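Local coordinates for protein catalase (Bacillus pumilus, PDB 4QON) that probably catalyses the breakdown of hydrogen peroxide into water and oxygen at a buried haem, as a tetrameric catalase, at residues V56-A61 and H100-P105; V93-V98 and R112-K117. All coordinates share one frame; numbering follows the deposited sequence.

From the N terminus the chain first passes through 56-61, which leads into strand 60-69, and then returns along strand 88-96, whose end forms part of 93-98. The loop that follows brings 100-105 back against 56-61, so interaction 1 closes a loop of 38 intervening residues that holds the rest of strand 60-69 and all of strand 88-96. Strand 113-120 then pairs with 93-98 in interaction 2, a shorter closure of 13 residues with no helix or strand. The two closures cross, since the segments alternate along the chain. They also meet directly: the His57 ring reaches Ser96, and both contacts border the haem and the catechol.

Interaction 1: V56-A61 and H100-P105; sequences VHARGA and HPKGSP. With HEM (protoporphyrin IX containing Fe), chain E; CAQ (catechol), chain G.
The 100-105 loop folds across 56-61 where the CA atoms of Arg59 and Lys102 come within 4.6 Å, and a type II beta turn from Pro101 to Ser104 presents its end to the arginine. With CG anti to the backbone N (chi1 162°) and the chain bent further on, Arg59 brings its guanidinium edge to Ser104 O. NE donates at 2.9 Å to Ser104 O, in the carbonyl plane, while NH2 reaches the same oxygen from above that plane; Gly103 lies over one guanidinium face. Inside the turn, Ser104 OG and N both donate to Pro101 O, the hydroxyl at 2.7 Å from that oxygen. Ala58 CB rests on the backbone at Lys102 N, 3.7 Å away, and water 2 bridges Arg59 N to His100 O. The 56-61 segment lines the distal side of the catalase haem pocket: the His57 ring lies over pyrrole D of the haem, with HEM C2D 3.4 Å from the ring plane, and its NE2 lies 2.8 Å from catechol O4 in a hydrogen bond. Ser96 holds ND1 of that ring. In the conformer described, Lys102 NZ forms a salt bridge with Glu312, and His100 meets Phe240 of a neighbouring subunit edge-to-face.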
loop_
_atom_site.group_PDB
_atom_site.type_symbol
_atom_site.label_atom_id
_atom_site.label_comp_id
_atom_site.label_asym_id
_atom_site.label_seq_id
_atom_site.Cartn_x
_atom_site.Cartn_y
_atom_site.Cartn_z
ATOM N N VAL A 56 14.680 -11.487 -1.596
ATOM C CA VAL A 56 15.475 -12.687 -1.484
ATOM C C VAL A 56 15.489 -13.113 -0.026
ATOM O O VAL A 56 15.153 -12.325 0.870
ATOM C CB VAL A 56 16.921 -12.444 -2.002
ATOM C CG1 VAL A 56 16.895 -12.345 -3.508
ATOM C CG2 VAL A 56 17.506 -11.150 -1.434
ATOM N N HIS A 57 15.966 -14.325 0.233
ATOM C CA HIS A 57 16.012 -14.837 1.639
ATOM C C HIS A 57 14.622 -14.917 2.294
ATOM O O HIS A 57 14.467 -14.685 3.506
ATOM C CB HIS A 57 16.909 -14.040 2.566
ATOM C CG HIS A 57 18.377 -14.077 2.220
ATOM N ND1 HIS A 57 19.290 -14.802 2.954
ATOM C CD2 HIS A 57 19.081 -13.475 1.242
ATOM C CE1 HIS A 57 20.499 -14.645 2.440
ATOM N NE2 HIS A 57 20.411 -13.805 1.423
ATOM N N ALA A 58 13.638 -15.286 1.499
ATOM C CA ALA A 58 12.230 -15.294 1.918
ATOM C C ALA A 58 11.950 -16.407 2.927
ATOM O O ALA A 58 11.134 -16.234 3.831
ATOM C CB ALA A 58 11.326 -15.407 0.713
ATOM N N ARG A 59 12.626 -17.561 2.773
ATOM C CA ARG A 59 12.513 -18.701 3.691
ATOM C C ARG A 59 13.552 -18.548 4.793
ATOM O O ARG A 59 14.747 -18.440 4.522
ATOM C CB ARG A 59 12.645 -20.057 2.967
ATOM C CG ARG A 59 12.979 -21.231 3.890
ATOM C CD ARG A 59 11.852 -21.583 4.830
ATOM N NE ARG A 59 11.021 -22.638 4.268
ATOM C CZ ARG A 59 9.984 -23.183 4.877
ATOM N NH1 ARG A 59 9.583 -22.757 6.085
ATOM N NH2 ARG A 59 9.317 -24.166 4.274
ATOM N N GLY A 60 13.056 -18.528 6.037
ATOM C CA GLY A 60 13.951 -18.427 7.205
ATOM C C GLY A 60 13.281 -18.614 8.535
ATOM O O GLY A 60 12.066 -18.873 8.615
ATOM N N ALA A 61 14.121 -18.562 9.585
ATOM C CA ALA A 61 13.717 -18.794 10.954
ATOM C C ALA A 61 14.530 -17.904 11.895
ATOM O O ALA A 61 15.726 -17.690 11.710
ATOM C CB ALA A 61 13.882 -20.247 11.335
ATOM N N HIS A 100 14.554 -19.350 -3.373
ATOM C CA HIS A 100 13.127 -19.741 -3.496
ATOM C C HIS A 100 12.223 -19.070 -2.484
ATOM O O HIS A 100 12.708 -18.458 -1.492
ATOM C CB HIS A 100 13.001 -21.230 -3.523
ATOM C CG HIS A 100 13.623 -21.820 -4.742
ATOM N ND1 HIS A 100 12.926 -22.037 -5.917
ATOM C CD2 HIS A 100 14.908 -22.151 -4.997
ATOM C CE1 HIS A 100 13.732 -22.563 -6.814
ATOM N NE2 HIS A 100 14.948 -22.619 -6.288
ATOM N N PRO A 101 10.875 -19.149 -2.712
ATOM C CA PRO A 101 9.980 -18.377 -1.855
ATOM C C PRO A 101 9.790 -18.924 -0.467
ATOM O O PRO A 101 10.394 -19.953 -0.103
ATOM C CB PRO A 101 8.638 -18.342 -2.671
ATOM C CG PRO A 101 9.037 -18.606 -4.102
ATOM C CD PRO A 101 10.183 -19.603 -3.939
ATOM N N LYS A 102 8.934 -18.249 0.315
ATOM C CA LYS A 102 8.411 -18.772 1.567
ATOM C C LYS A 102 7.828 -20.132 1.241
ATOM O O LYS A 102 7.244 -20.350 0.191
ATOM C CB LYS A 102 7.310 -17.876 2.124
ATOM C CG LYS A 102 7.760 -16.668 2.919
ATOM C CD LYS A 102 6.509 -15.916 3.387
ATOM C CE LYS A 102 5.814 -16.604 4.550
ATOM N NZ LYS A 102 6.575 -16.462 5.814
ATOM N N GLY A 103 7.961 -21.073 2.146
ATOM C CA GLY A 103 7.363 -22.349 1.932
ATOM C C GLY A 103 8.311 -23.320 1.235
ATOM O O GLY A 103 8.053 -24.512 1.266
ATOM N N SER A 104 9.400 -22.832 0.630
ATOM C CA SER A 104 10.309 -23.709 -0.138
ATOM C C SER A 104 11.172 -24.575 0.764
ATOM O O SER A 104 11.387 -24.266 1.938
ATOM C CB SER A 104 11.155 -22.872 -1.108
ATOM O OG SER A 104 12.054 -22.012 -0.415
ATOM N N PRO A 105 11.681 -25.702 0.235
ATOM C CA PRO A 105 12.462 -26.599 1.110
ATOM C C PRO A 105 13.801 -26.028 1.634
ATOM O O PRO A 105 14.449 -25.249 0.939
ATOM C CB PRO A 105 12.695 -27.825 0.201
ATOM C CG PRO A 105 11.605 -27.757 -0.798
ATOM C CD PRO A 105 11.481 -26.296 -1.102
HETATM C CHA HEM E . 18.101 -9.833 2.526
HETATM C CHB HEM E . 19.618 -6.941 -0.994
HETATM C CHC HEM E . 24.078 -8.937 -0.731
HETATM C CHD HEM E . 22.667 -11.363 3.234
HETATM C C1A HEM E . 18.137 -8.887 1.541
HETATM C C2A HEM E . 16.993 -8.116 1.107
HETATM C C3A HEM E . 17.435 -7.306 0.113
HETATM C C4A HEM E . 18.833 -7.563 -0.058
HETATM C CMA HEM E . 16.616 -6.266 -0.633
HETATM C CAA HEM E . 15.584 -8.184 1.681
HETATM C CBA HEM E . 15.578 -7.446 3.043
HETATM C CGA HEM E . 14.195 -7.280 3.673
HETATM O O1A HEM E . 14.072 -7.022 4.924
HETATM O O2A HEM E . 13.182 -7.363 2.947
HETATM C C1B HEM E . 20.958 -7.286 -1.195
HETATM C C2B HEM E . 21.760 -6.657 -2.215
HETATM C C3B HEM E . 22.979 -7.207 -2.165
HETATM C C4B HEM E . 22.961 -8.182 -1.055
HETATM C CMB HEM E . 21.376 -5.593 -3.208
HETATM C CAB HEM E . 24.142 -6.868 -3.015
HETATM C CBB HEM E . 24.031 -5.870 -3.882
HETATM C C1C HEM E . 24.101 -9.738 0.395
HETATM C C2C HEM E . 25.249 -10.205 1.034
HETATM C C3C HEM E . 24.829 -10.901 2.148
HETATM C C4C HEM E . 23.438 -10.837 2.238
HETATM C CMC HEM E . 26.689 -10.028 0.627
HETATM C CAC HEM E . 25.691 -11.433 3.178
HETATM C CBC HEM E . 26.838 -10.780 3.298
HETATM C C1D HEM E . 21.298 -11.157 3.309
HETATM C C2D HEM E . 20.504 -11.764 4.365
HETATM C C3D HEM E . 19.230 -11.360 4.156
HETATM C C4D HEM E . 19.249 -10.466 2.990
HETATM C CMD HEM E . 21.044 -12.702 5.425
HETATM C CAD HEM E . 18.032 -11.726 4.989
HETATM C CBD HEM E . 17.938 -10.823 6.232
HETATM C CGD HEM E . 16.740 -11.302 7.034
HETATM O O1D HEM E . 16.853 -12.344 7.723
HETATM O O2D HEM E . 15.654 -10.685 6.973
HETATM N NA HEM E . 19.266 -8.537 0.823
HETATM N NB HEM E . 21.739 -8.171 -0.524
HETATM N NC HEM E . 23.035 -10.072 1.178
HETATM N ND HEM E . 20.518 -10.357 2.552
HETATM FE FE HEM E . 21.107 -9.358 1.087
HETATM C C1 CAQ G . 21.874 -14.039 -3.966
HETATM C C2 CAQ G . 21.334 -13.009 -3.235
HETATM C C3 CAQ G . 21.623 -12.890 -1.893
HETATM O O3 CAQ G . 21.142 -11.880 -1.115
HETATM C C4 CAQ G . 22.524 -13.892 -1.271
HETATM O O4 CAQ G . 22.806 -13.709 0.018
HETATM C C5 CAQ G . 23.087 -14.910 -2.024
HETATM C C6 CAQ G . 22.733 -14.973 -3.366
HETATM O O HOH W 1 13.728 -15.738 -1.435
HETATM O O HOH W 2 14.600 -18.006 0.649
#

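Interaction 2: V93-V98 and R112-K117; sequences VRFSTV and RGFAVK. With HEM (protoporphyrin IX containing Fe), chain E; CAQ (catechol), chain G.
Phe95 CG stands anti to its carbonyl carbon (chi1 -61°) and Phe114 CG anti to its backbone N (chi1 -162°), which brings the two rings together on one face of the sheet. The edge of Phe95 points into the face of Phe114 in a T-shaped stack, planes at 81° and centroids 5.0 Å apart. Phe95 CE1 sits over the middle of the Phe114 ring, 3.8 Å from CE2. Beside them Val93 CG2 touches Val116 CG2 at 4.0 Å, and Trp218, Trp259, Met298 and Leu300 extend this apolar layer. The backbones run antiparallel in the catalase beta-barrel: Arg94 and Ala115 form a hydrogen-bonded pair, with Ala115 N 3.0 Å from Arg94 O, and Ser96 and Gly113 form the next. Gly113 lies across from Ser96, whose OG, bonded to His57 ND1, is 3.5 Å from Gly113 CA, where any side chain would collide with that hydroxyl. On this haem-facing side, Arg94 stretches out from CG to NE and NH1 donates to HEM O1D at 2.8 Å, nearly in the guanidinium plane; NH2 binds His57 O. Replacing Arg94 with a leucine is likely to leave this propionate oxygen without the bond from NH1 and His57 O without its bond to NH2. At the far end Thr97 CG2 lies over a face of the Arg112 guanidinium, whose NH1 is held by Asp110 O and Leu108 O. The sheet thus divides its chemistry: the face bearing Phe95, Phe114, Val93 and Val116 packs into the apolar barrel interior, while the opposite face offers a positive charge that would probably stabilise the ionised propionate.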
loop_
_atom_site.group_PDB
_atom_site.type_symbol
_atom_site.label_atom_id
_atom_site.label_comp_id
_atom_site.label_asym_id
_atom_site.label_seq_id
_atom_site.Cartn_x
_atom_site.Cartn_y
_atom_site.Cartn_z
ATOM N N VAL A 93 18.325 -12.929 15.804
ATOM C CA VAL A 93 18.973 -13.555 14.702
ATOM C C VAL A 93 17.937 -14.197 13.789
ATOM O O VAL A 93 16.979 -14.815 14.264
ATOM C CB VAL A 93 19.966 -14.671 15.209
ATOM C CG1 VAL A 93 20.632 -15.381 14.058
ATOM C CG2 VAL A 93 21.017 -14.049 16.100
ATOM N N ARG A 94 18.142 -14.068 12.484
ATOM C CA ARG A 94 17.377 -14.756 11.473
ATOM C C ARG A 94 18.330 -15.468 10.536
ATOM O O ARG A 94 19.270 -14.868 10.017
ATOM C CB ARG A 94 16.502 -13.763 10.640
ATOM C CG ARG A 94 15.481 -14.487 9.789
ATOM C CD ARG A 94 14.408 -13.597 9.188
ATOM N NE ARG A 94 13.544 -14.254 8.190
ATOM C CZ ARG A 94 13.850 -14.427 6.908
ATOM N NH1 ARG A 94 15.008 -14.053 6.438
ATOM N NH2 ARG A 94 12.968 -15.014 6.089
ATOM N N PHE A 95 18.035 -16.764 10.303
ATOM C CA PHE A 95 18.735 -17.579 9.406
ATOM C C PHE A 95 17.839 -17.888 8.245
ATOM O O PHE A 95 16.588 -17.904 8.413
ATOM C CB PHE A 95 19.132 -18.948 10.064
ATOM C CG PHE A 95 20.046 -18.828 11.289
ATOM C CD1 PHE A 95 21.399 -18.519 11.183
ATOM C CD2 PHE A 95 19.545 -19.147 12.571
ATOM C CE1 PHE A 95 22.197 -18.443 12.314
ATOM C CE2 PHE A 95 20.348 -19.035 13.694
ATOM C CZ PHE A 95 21.663 -18.695 13.566
ATOM N N SER A 96 18.405 -18.113 7.059
ATOM C CA SER A 96 17.571 -18.270 5.858
ATOM C C SER A 96 18.251 -19.011 4.710
ATOM O O SER A 96 19.505 -19.102 4.675
ATOM C CB SER A 96 17.170 -16.869 5.430
ATOM O OG SER A 96 18.293 -16.011 5.227
ATOM N N THR A 97 17.444 -19.465 3.727
ATOM C CA THR A 97 17.946 -19.742 2.398
ATOM C C THR A 97 17.960 -18.469 1.574
ATOM O O THR A 97 17.763 -17.370 2.143
ATOM C CB THR A 97 17.173 -20.915 1.750
ATOM O OG1 THR A 97 15.827 -20.575 1.533
ATOM C CG2 THR A 97 17.195 -22.185 2.676
ATOM N N VAL A 98 18.103 -18.560 0.264
ATOM C CA VAL A 98 18.159 -17.331 -0.541
ATOM C C VAL A 98 17.113 -17.172 -1.648
ATOM O O VAL A 98 16.425 -16.144 -1.704
ATOM C CB VAL A 98 19.536 -17.173 -1.160
ATOM C CG1 VAL A 98 19.565 -15.900 -1.991
ATOM C CG2 VAL A 98 20.582 -17.115 -0.071
ATOM N N ARG A 112 23.434 -19.519 2.919
ATOM C CA ARG A 112 22.494 -19.340 3.995
ATOM C C ARG A 112 22.746 -17.954 4.623
ATOM O O ARG A 112 23.881 -17.579 4.877
ATOM C CB ARG A 112 22.657 -20.443 5.061
ATOM C CG ARG A 112 21.680 -21.603 4.938
ATOM C CD ARG A 112 21.710 -22.290 3.590
ATOM N NE ARG A 112 20.769 -23.412 3.558
ATOM C CZ ARG A 112 20.588 -24.228 2.516
ATOM N NH1 ARG A 112 21.252 -24.025 1.385
ATOM N NH2 ARG A 112 19.708 -25.227 2.613
ATOM N N GLY A 113 21.661 -17.229 4.856
ATOM C CA GLY A 113 21.739 -16.012 5.628
ATOM C C GLY A 113 21.899 -16.203 7.088
ATOM O O GLY A 113 21.443 -17.208 7.652
ATOM N N PHE A 114 22.587 -15.241 7.703
ATOM C CA PHE A 114 23.066 -15.302 9.064
ATOM C C PHE A 114 23.044 -13.833 9.522
ATOM O O PHE A 114 24.058 -13.160 9.504
ATOM C CB PHE A 114 24.501 -15.888 9.086
ATOM C CG PHE A 114 24.955 -16.392 10.440
ATOM C CD1 PHE A 114 24.819 -15.618 11.598
ATOM C CD2 PHE A 114 25.548 -17.653 10.565
ATOM C CE1 PHE A 114 25.239 -16.099 12.832
ATOM C CE2 PHE A 114 25.957 -18.128 11.790
ATOM C CZ PHE A 114 25.806 -17.363 12.925
ATOM N N ALA A 115 21.862 -13.342 9.889
ATOM C CA ALA A 115 21.677 -11.967 10.212
ATOM C C ALA A 115 21.560 -11.797 11.720
ATOM O O ALA A 115 20.671 -12.342 12.303
ATOM C CB ALA A 115 20.428 -11.473 9.476
ATOM N N VAL A 116 22.372 -10.936 12.302
ATOM C CA VAL A 116 22.388 -10.663 13.723
ATOM C C VAL A 116 22.150 -9.180 14.078
ATOM O O VAL A 116 22.807 -8.252 13.535
ATOM C CB VAL A 116 23.739 -11.094 14.304
ATOM C CG1 VAL A 116 23.760 -10.871 15.800
ATOM C CG2 VAL A 116 24.018 -12.532 13.948
ATOM N N LYS A 117 21.142 -8.965 14.919
ATOM C CA LYS A 117 20.745 -7.619 15.392
ATOM C C LYS A 117 21.155 -7.555 16.839
ATOM O O LYS A 117 20.607 -8.314 17.649
ATOM C CB LYS A 117 19.234 -7.401 15.228
ATOM C CG LYS A 117 18.629 -6.108 15.771
ATOM C CD LYS A 117 17.125 -5.975 15.520
ATOM C CE LYS A 117 16.747 -5.998 14.038
ATOM N NZ LYS A 117 17.382 -4.914 13.231
HETATM C CHA HEM E . 18.101 -9.833 2.526
HETATM C CHB HEM E . 19.618 -6.941 -0.994
HETATM C CHC HEM E . 24.078 -8.937 -0.731
HETATM C CHD HEM E . 22.667 -11.363 3.234
HETATM C C1A HEM E . 18.137 -8.887 1.541
HETATM C C2A HEM E . 16.993 -8.116 1.107
HETATM C C3A HEM E . 17.435 -7.306 0.113
HETATM C C4A HEM E . 18.833 -7.563 -0.058
HETATM C CMA HEM E . 16.616 -6.266 -0.633
HETATM C CAA HEM E . 15.584 -8.184 1.681
HETATM C CBA HEM E . 15.578 -7.446 3.043
HETATM C CGA HEM E . 14.195 -7.280 3.673
HETATM O O1A HEM E . 14.072 -7.022 4.924
HETATM O O2A HEM E . 13.182 -7.363 2.947
HETATM C C1B HEM E . 20.958 -7.286 -1.195
HETATM C C2B HEM E . 21.760 -6.657 -2.215
HETATM C C3B HEM E . 22.979 -7.207 -2.165
HETATM C C4B HEM E . 22.961 -8.182 -1.055
HETATM C CMB HEM E . 21.376 -5.593 -3.208
HETATM C CAB HEM E . 24.142 -6.868 -3.015
HETATM C CBB HEM E . 24.031 -5.870 -3.882
HETATM C C1C HEM E . 24.101 -9.738 0.395
HETATM C C2C HEM E . 25.249 -10.205 1.034
HETATM C C3C HEM E . 24.829 -10.901 2.148
HETATM C C4C HEM E . 23.438 -10.837 2.238
HETATM C CMC HEM E . 26.689 -10.028 0.627
HETATM C CAC HEM E . 25.691 -11.433 3.178
HETATM C CBC HEM E . 26.838 -10.780 3.298
HETATM C C1D HEM E . 21.298 -11.157 3.309
HETATM C C2D HEM E . 20.504 -11.764 4.365
HETATM C C3D HEM E . 19.230 -11.360 4.156
HETATM C C4D HEM E . 19.249 -10.466 2.990
HETATM C CMD HEM E . 21.044 -12.702 5.425
HETATM C CAD HEM E . 18.032 -11.726 4.989
HETATM C CBD HEM E . 17.938 -10.823 6.232
HETATM C CGD HEM E . 16.740 -11.302 7.034
HETATM O O1D HEM E . 16.853 -12.344 7.723
HETATM O O2D HEM E . 15.654 -10.685 6.973
HETATM N NA HEM E . 19.266 -8.537 0.823
HETATM N NB HEM E . 21.739 -8.171 -0.524
HETATM N NC HEM E . 23.035 -10.072 1.178
HETATM N ND HEM E . 20.518 -10.357 2.552
HETATM FE FE HEM E . 21.107 -9.358 1.087
HETATM C C1 CAQ G . 21.874 -14.039 -3.966
HETATM C C2 CAQ G . 21.334 -13.009 -3.235
HETATM C C3 CAQ G . 21.623 -12.890 -1.893
HETATM O O3 CAQ G . 21.142 -11.880 -1.115
HETATM C C4 CAQ G . 22.524 -13.892 -1.271
HETATM O O4 CAQ G . 22.806 -13.709 0.018
HETATM C C5 CAQ G . 23.087 -14.910 -2.024
HETATM C C6 CAQ G . 22.733 -14.973 -3.366
#